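Local coordinates for PhiH1 repressor-like protein (Haloarcula marismortui ATCC 43049, PDB 3B73) that probably binds DNA as a phage-repressor-like transcription regulator with a winged helix-turn-helix domain, although its function has not been established, at residues S9-I13 against W14-I18; S44-S47 against R48-K52. All coordinates share one frame; numbering follows the deposited sequence.

Contact 1 (S9-I13 against W14-I18)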
ATOM      1  N   SER B   9       1.349  10.535  -4.418  1.00 51.73           N
ATOM      2  CA  SER B   9       1.094  11.203  -3.140  1.00 44.79           C
ATOM      3  C   SER B   9      -0.397  11.284  -2.810  1.00 47.08           C
ATOM      4  O   SER B   9      -0.774  11.509  -1.661  1.00 43.78           O
ATOM      5  CB  SER B   9       1.769  12.598  -3.103  1.00 55.11           C
ATOM      6  OG  SER B   9       1.296  13.459  -4.130  1.00 79.20           O
ATOM      7  N   TRP B  10      -1.241  11.089  -3.821  1.00 49.16           N
ATOM      8  CA  TRP B  10      -2.692  11.113  -3.650  1.00 51.83           C
ATOM      9  C   TRP B  10      -3.275   9.750  -3.235  1.00 46.01           C
ATOM     10  O   TRP B  10      -4.476   9.632  -3.041  1.00 55.56           O
ATOM     11  CB  TRP B  10      -3.351  11.521  -4.960  1.00 43.67           C
ATOM     12  CG  TRP B  10      -2.918  10.640  -6.093  1.00 51.82           C
ATOM     13  CD1 TRP B  10      -1.837  10.822  -6.907  1.00 44.45           C
ATOM     14  CD2 TRP B  10      -3.544   9.425  -6.517  1.00 40.53           C
ATOM     15  NE1 TRP B  10      -1.741   9.783  -7.805  1.00 50.83           N
ATOM     16  CE2 TRP B  10      -2.781   8.916  -7.593  1.00 54.39           C
ATOM     17  CE3 TRP B  10      -4.685   8.709  -6.092  1.00 39.07           C
ATOM     18  CZ2 TRP B  10      -3.118   7.730  -8.261  1.00 45.08           C
ATOM     19  CZ3 TRP B  10      -5.020   7.517  -6.764  1.00 43.86           C
ATOM     20  CH2 TRP B  10      -4.231   7.040  -7.827  1.00 46.75           C
HETATM   21  N   MSE B  11      -2.437   8.728  -3.106  1.00 56.89           N
HETATM   22  CA  MSE B  11      -2.961   7.389  -2.850  1.00 55.12           C
HETATM   23  C   MSE B  11      -3.120   7.101  -1.371  1.00 47.02           C
HETATM   24  O   MSE B  11      -2.463   7.710  -0.531  1.00 53.89           O
HETATM   25  CB  MSE B  11      -2.096   6.305  -3.508  1.00 49.04           C
HETATM   26  CG  MSE B  11      -2.046   6.373  -5.011  1.00 68.28           C
HETATM   27 SE   MSE B  11      -0.935   4.932  -5.710  0.62 43.32          SE
HETATM   28  CE  MSE B  11      -2.143   3.506  -5.414  1.00 58.99           C
ATOM     29  N   THR B  12      -4.018   6.168  -1.068  1.00 43.84           N
ATOM     30  CA  THR B  12      -4.177   5.625   0.268  1.00 49.14           C
ATOM     31  C   THR B  12      -3.827   4.154   0.197  1.00 48.68           C
ATOM     32  O   THR B  12      -3.674   3.578  -0.878  1.00 50.08           O
ATOM     33  CB  THR B  12      -5.644   5.720   0.749  1.00 46.61           C
ATOM     34  OG1 THR B  12      -6.472   4.872  -0.064  1.00 54.68           O
ATOM     35  CG2 THR B  12      -6.141   7.164   0.649  1.00 55.96           C
ATOM     36  N   ILE B  13      -3.738   3.515   1.337  1.00 45.41           N
ATOM     37  CA  ILE B  13      -3.317   2.124   1.318  1.00 43.07           C
ATOM     38  C   ILE B  13      -4.404   1.253   0.687  1.00 52.73           C
ATOM     39  O   ILE B  13      -4.109   0.203   0.114  1.00 46.92           O
ATOM     40  CB  ILE B  13      -2.900   1.647   2.731  1.00 55.02           C
ATOM     41  CG1 ILE B  13      -2.181   0.300   2.642  1.00 44.29           C
ATOM     42  CG2 ILE B  13      -4.101   1.611   3.646  1.00 46.85           C
ATOM     43  CD1 ILE B  13      -1.401  -0.051   3.827  1.00 42.20           C
ATOM     44  N   TRP B  14      -5.655   1.721   0.756  1.00 39.59           N
ATOM     45  CA  TRP B  14      -6.800   0.954   0.288  1.00 40.48           C
ATOM     46  C   TRP B  14      -6.833   0.918  -1.222  1.00 45.62           C
ATOM     47  O   TRP B  14      -7.377  -0.007  -1.818  1.00 47.77           O
ATOM     48  CB  TRP B  14      -8.112   1.489   0.900  1.00 44.08           C
ATOM     49  CG  TRP B  14      -7.967   1.532   2.400  1.00 52.32           C
ATOM     50  CD1 TRP B  14      -7.858   2.648   3.185  1.00 45.34           C
ATOM     51  CD2 TRP B  14      -7.795   0.401   3.281  1.00 44.73           C
ATOM     52  NE1 TRP B  14      -7.657   2.274   4.504  1.00 47.81           N
ATOM     53  CE2 TRP B  14      -7.623   0.905   4.586  1.00 51.11           C
ATOM     54  CE3 TRP B  14      -7.805  -0.983   3.094  1.00 44.97           C
ATOM     55  CZ2 TRP B  14      -7.455   0.070   5.700  1.00 43.40           C
ATOM     56  CZ3 TRP B  14      -7.625  -1.805   4.198  1.00 41.72           C
ATOM     57  CH2 TRP B  14      -7.456  -1.273   5.482  1.00 60.94           C
ATOM     58  N   ASP B  15      -6.222   1.920  -1.834  1.00 39.90           N
ATOM     59  CA  ASP B  15      -5.974   1.904  -3.267  1.00 42.71           C
ATOM     60  C   ASP B  15      -5.226   0.645  -3.744  1.00 42.87           C
ATOM     61  O   ASP B  15      -5.617   0.057  -4.756  1.00 45.42           O
ATOM     62  CB  ASP B  15      -5.215   3.168  -3.685  1.00 46.62           C
ATOM     63  CG  ASP B  15      -6.061   4.423  -3.524  1.00 49.43           C
ATOM     64  OD1 ASP B  15      -7.308   4.291  -3.454  1.00 52.70           O
ATOM     65  OD2 ASP B  15      -5.484   5.527  -3.441  1.00 55.79           O
ATOM     66  N   ASP B  16      -4.163   0.254  -3.039  1.00 42.06           N
ATOM     67  CA  ASP B  16      -3.372  -0.909  -3.441  1.00 55.48           C
ATOM     68  C   ASP B  16      -4.235  -2.143  -3.259  1.00 53.89           C
ATOM     69  O   ASP B  16      -4.259  -3.030  -4.121  1.00 40.40           O
ATOM     70  CB  ASP B  16      -2.078  -1.051  -2.609  1.00 46.61           C
ATOM     71  CG  ASP B  16      -0.890  -0.294  -3.217  1.00 50.84           C
ATOM     72  OD1 ASP B  16      -1.085   0.567  -4.097  1.00 49.57           O
ATOM     73  OD2 ASP B  16       0.251  -0.535  -2.791  1.00 47.05           O
ATOM     74  N   ARG B  17      -4.967  -2.176  -2.150  1.00 40.13           N
ATOM     75  CA  ARG B  17      -5.856  -3.299  -1.869  1.00 47.05           C
ATOM     76  C   ARG B  17      -6.909  -3.425  -2.945  1.00 48.51           C
ATOM     77  O   ARG B  17      -7.113  -4.501  -3.506  1.00 54.50           O
ATOM     78  CB  ARG B  17      -6.529  -3.161  -0.505  1.00 48.94           C
ATOM     79  CG  ARG B  17      -5.558  -3.160   0.645  1.00 60.07           C
ATOM     80  CD  ARG B  17      -4.669  -4.395   0.642  1.00 50.65           C
ATOM     81  NE  ARG B  17      -3.531  -4.080   1.470  1.00 60.70           N
ATOM     82  CZ  ARG B  17      -2.313  -3.842   1.009  1.00 49.83           C
ATOM     83  NH1 ARG B  17      -2.037  -3.970  -0.277  1.00 50.25           N
ATOM     84  NH2 ARG B  17      -1.365  -3.503   1.854  1.00 52.64           N
ATOM     85  N   ILE B  18      -7.571  -2.319  -3.261  1.00 52.19           N
ATOM     86  CA  ILE B  18      -8.581  -2.380  -4.301  1.00 46.94           C
ATOM     87  C   ILE B  18      -7.961  -2.833  -5.613  1.00 60.32           C
ATOM     88  O   ILE B  18      -8.513  -3.693  -6.283  1.00 48.29           O
ATOM     89  CB  ILE B  18      -9.265  -1.041  -4.490  1.00 46.81           C
ATOM     90  CG1 ILE B  18     -10.070  -0.706  -3.231  1.00 50.32           C
ATOM     91  CG2 ILE B  18     -10.113  -1.068  -5.751  1.00 44.54           C
ATOM     92  CD1 ILE B  18     -10.415   0.716  -3.130  1.00 47.00           C
TER

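Contact 2 (S44-S47 against R48-K52). With SO4 (sulfate ion), chain D.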
ATOM      1  N   SER B  44     -19.059   3.690   0.728  1.00 58.76           N
ATOM      2  CA  SER B  44     -18.960   5.008   0.098  1.00 60.96           C
ATOM      3  C   SER B  44     -17.492   5.396  -0.115  1.00 55.45           C
ATOM      4  O   SER B  44     -17.142   6.051  -1.107  1.00 58.12           O
ATOM      5  CB  SER B  44     -19.713   6.075   0.906  1.00 63.48           C
ATOM      6  OG  SER B  44     -19.268   6.105   2.250  1.00 75.85           O
ATOM      7  N   SER B  45     -16.627   4.990   0.813  1.00 61.37           N
ATOM      8  CA  SER B  45     -15.206   5.292   0.677  1.00 55.76           C
ATOM      9  C   SER B  45     -14.641   4.521  -0.496  1.00 54.81           C
ATOM     10  O   SER B  45     -13.877   5.063  -1.297  1.00 52.42           O
ATOM     11  CB  SER B  45     -14.437   4.930   1.943  1.00 55.91           C
ATOM     12  OG  SER B  45     -14.811   5.789   2.994  1.00 67.17           O
ATOM     13  N   VAL B  46     -15.026   3.249  -0.588  1.00 47.06           N
ATOM     14  CA  VAL B  46     -14.619   2.428  -1.715  1.00 52.45           C
ATOM     15  C   VAL B  46     -15.022   3.104  -3.007  1.00 51.74           C
ATOM     16  O   VAL B  46     -14.213   3.202  -3.929  1.00 53.46           O
ATOM     17  CB  VAL B  46     -15.224   1.013  -1.654  1.00 49.81           C
ATOM     18  CG1 VAL B  46     -14.873   0.224  -2.942  1.00 49.97           C
ATOM     19  CG2 VAL B  46     -14.742   0.298  -0.404  1.00 47.49           C
ATOM     20  N   SER B  47     -16.277   3.555  -3.090  1.00 49.55           N
ATOM     21  CA  SER B  47     -16.727   4.288  -4.279  1.00 58.95           C
ATOM     22  C   SER B  47     -15.840   5.486  -4.590  1.00 62.81           C
ATOM     23  O   SER B  47     -15.495   5.738  -5.757  1.00 63.55           O
ATOM     24  CB  SER B  47     -18.179   4.751  -4.135  1.00 55.85           C
ATOM     25  OG  SER B  47     -19.054   3.654  -4.309  1.00 74.31           O
ATOM     26  N   ARG B  48     -15.488   6.235  -3.548  1.00 55.02           N
ATOM     27  CA  ARG B  48     -14.588   7.378  -3.701  1.00 57.95           C
ATOM     28  C   ARG B  48     -13.222   6.966  -4.256  1.00 57.12           C
ATOM     29  O   ARG B  48     -12.729   7.578  -5.202  1.00 59.18           O
ATOM     30  CB  ARG B  48     -14.427   8.113  -2.370  1.00 72.61           C
ATOM     31  CG  ARG B  48     -15.381   9.280  -2.226  1.00 77.38           C
ATOM     32  CD  ARG B  48     -15.302   9.928  -0.845  1.00 95.03           C
ATOM     33  NE  ARG B  48     -16.292   9.375   0.077  1.00108.56           N
ATOM     34  CZ  ARG B  48     -15.996   8.842   1.257  1.00125.92           C
ATOM     35  NH1 ARG B  48     -14.732   8.804   1.661  1.00105.66           N
ATOM     36  NH2 ARG B  48     -16.962   8.360   2.037  1.00 88.58           N
ATOM     37  N   ARG B  49     -12.627   5.922  -3.683  1.00 52.04           N
ATOM     38  CA  ARG B  49     -11.344   5.421  -4.164  1.00 55.32           C
ATOM     39  C   ARG B  49     -11.455   4.874  -5.580  1.00 55.10           C
ATOM     40  O   ARG B  49     -10.563   5.092  -6.414  1.00 47.79           O
ATOM     41  CB  ARG B  49     -10.777   4.351  -3.227  1.00 45.47           C
ATOM     42  CG  ARG B  49     -10.504   4.853  -1.825  1.00 48.36           C
ATOM     43  CD  ARG B  49     -10.003   6.283  -1.793  1.00 51.86           C
ATOM     44  NE  ARG B  49      -8.742   6.502  -2.509  1.00 52.67           N
ATOM     45  CZ  ARG B  49      -8.129   7.679  -2.549  1.00 52.85           C
ATOM     46  NH1 ARG B  49      -8.672   8.712  -1.921  1.00 54.99           N
ATOM     47  NH2 ARG B  49      -6.986   7.844  -3.211  1.00 52.12           N
ATOM     48  N   LEU B  50     -12.548   4.171  -5.873  1.00 51.24           N
ATOM     49  CA  LEU B  50     -12.755   3.693  -7.251  1.00 51.38           C
ATOM     50  C   LEU B  50     -12.750   4.864  -8.246  1.00 60.24           C
ATOM     51  O   LEU B  50     -12.083   4.817  -9.299  1.00 54.52           O
ATOM     52  CB  LEU B  50     -14.053   2.880  -7.375  1.00 49.15           C
ATOM     53  CG  LEU B  50     -14.023   1.498  -6.709  1.00 69.98           C
ATOM     54  CD1 LEU B  50     -15.428   0.920  -6.644  1.00 63.50           C
ATOM     55  CD2 LEU B  50     -13.047   0.532  -7.433  1.00 56.03           C
ATOM     56  N   LYS B  51     -13.503   5.911  -7.912  1.00 55.99           N
ATOM     57  CA  LYS B  51     -13.598   7.085  -8.778  1.00 55.65           C
ATOM     58  C   LYS B  51     -12.202   7.674  -8.962  1.00 66.70           C
ATOM     59  O   LYS B  51     -11.822   8.071 -10.072  1.00 55.01           O
ATOM     60  CB  LYS B  51     -14.572   8.117  -8.192  1.00 78.66           C
ATOM     61  CG  LYS B  51     -15.292   8.989  -9.224  1.00 86.46           C
ATOM     62  CD  LYS B  51     -14.506  10.255  -9.536  1.00109.29           C
ATOM     63  CE  LYS B  51     -15.288  11.212 -10.436  1.00100.31           C
ATOM     64  NZ  LYS B  51     -14.529  12.486 -10.663  1.00 90.39           N
ATOM     65  N   LYS B  52     -11.428   7.685  -7.876  1.00 47.97           N
ATOM     66  CA  LYS B  52     -10.086   8.268  -7.899  1.00 46.82           C
ATOM     67  C   LYS B  52      -9.132   7.444  -8.771  1.00 63.84           C
ATOM     68  O   LYS B  52      -8.428   7.982  -9.619  1.00 55.11           O
ATOM     69  CB  LYS B  52      -9.531   8.362  -6.485  1.00 42.98           C
ATOM     70  CG  LYS B  52      -8.455   9.425  -6.296  1.00 65.09           C
ATOM     71  CD  LYS B  52      -9.093  10.760  -5.988  1.00 72.81           C
ATOM     72  CE  LYS B  52      -8.069  11.796  -5.609  1.00 98.65           C
ATOM     73  NZ  LYS B  52      -8.659  13.155  -5.741  1.00 86.44           N
TER
HETATM   74  S   SO4 D 109     -14.279   4.511   6.707  1.00 93.80           S
HETATM   75  O1  SO4 D 109     -12.852   4.825   6.728  1.00 80.30           O
HETATM   76  O2  SO4 D 109     -15.044   5.622   7.294  1.00 83.21           O
HETATM   77  O3  SO4 D 109     -14.696   4.330   5.315  1.00 75.88           O
HETATM   78  O4  SO4 D 109     -14.483   3.276   7.475  1.00 72.47           O

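Contact 1 (S9-I13 against W14-I18)
Ile-13 lays its CG2 methyl over one face of the Trp-14 indole, a CH-pi contact 3.7 Å from the centroid of the five-membered ring and only 9° off the ring normal, right beside the capping box of Thr-12 and Asp-15 that starts helix 13-25. CG1 stands anti to the backbone N (chi1 -168°), which leaves CG2 as the branch turned to the ring. The other indole, Trp-10, carries CG of its neighbour Met-11 on one face and approaches Asp-15 OD2 obliquely through CZ3; its NE1 bonds to Ala-83 O and its ring stacks with His-56. In the capping box Thr-12 N donates to Asp-15 OD2 at 2.9 Å, nearly straight (164°) but from well above the carboxylate plane. In return Thr-12 OG1, the N-cap acceptor, takes two weak bonds, from Trp-14 N at 3.4 Å and Asp-15 N at 3.5 Å. Arg-49 is the second partner of OD2; its positive charge and the bond from Thr-12 N would both favour the ionised form of this buried carboxylate. Farther along the turn, Arg-17 passes its guanidinium obliquely by Ile-13 CG1 to reach Asp-16 of the second subunit, placing the helix start at the dimer interface. Selenomethionine Met-11 bends at chi3, bringing CE to 3.4 Å from OD1 of Asp-16, an oxygen that also bonds to Tyr-76 OH.

Contact 2 (S44-S47 against R48-K52)
Arg-48 folds its side chain back over the preceding turn, bent at chi3 (-93°), until one face of its guanidinium lies against Ser-44 O and Ser-45 CA. NH1 gives Ser-45 OG a weak hydrogen bond of 3.3 Å, while NH2 comes within 3.2 Å of Ser-44 OG. Ser-45 OG in turn donates to O3 of a bound sulfate at 2.7 Å. That anion, probably from the crystallisation liquor, is also held by Ser-42 N, and Ser-42 OG bonds to the hydroxyls of both Ser-44 and Ser-45. By its place in the winged helix-turn-helix fold, helix 43-55 is probably the recognition helix, and a sulfate near its N-terminal end is consistent with a site that could receive a DNA phosphate. Regular i to i+4 bonds hold the turns, among them Arg-49 N to Ser-45 O at 2.8 Å and Leu-50 N to Val-46 O at 2.7 Å. On the buried side Val-46 and Leu-50 lie next to each other with their branches turned in a common direction, CG1 and CD1 3.8 Å apart. Cutting Leu-50 back to an alanine here is likely to leave Val-46 CG1 without this neighbour and open a gap toward Ile-18 and Ile-22. From helix 30-34, Leu-33 touches both side chains and Pro-30 packs on Leu-50 and Ser-47.

Contact 1 comes first along the chain, at the start of helix 13-25; contact 2 follows within helix 43-55, their centres about 10 Å apart. Arg-49 joins them directly: its NH2 forms a salt bridge with Asp-15 OD2 (2.8 Å) and a probable hydrogen bond with Trp-10 O (3.1 Å). Lower on the same side chain, CB packs on Ile-18 CD1 at 3.7 Å. The start of the first helix is thus tied to the probable recognition helix inside one winged helix-turn-helix domain. Contact 1 also reaches the second subunit, whereas contact 2 is not met by it, consistent with separate dimer and DNA-facing sides.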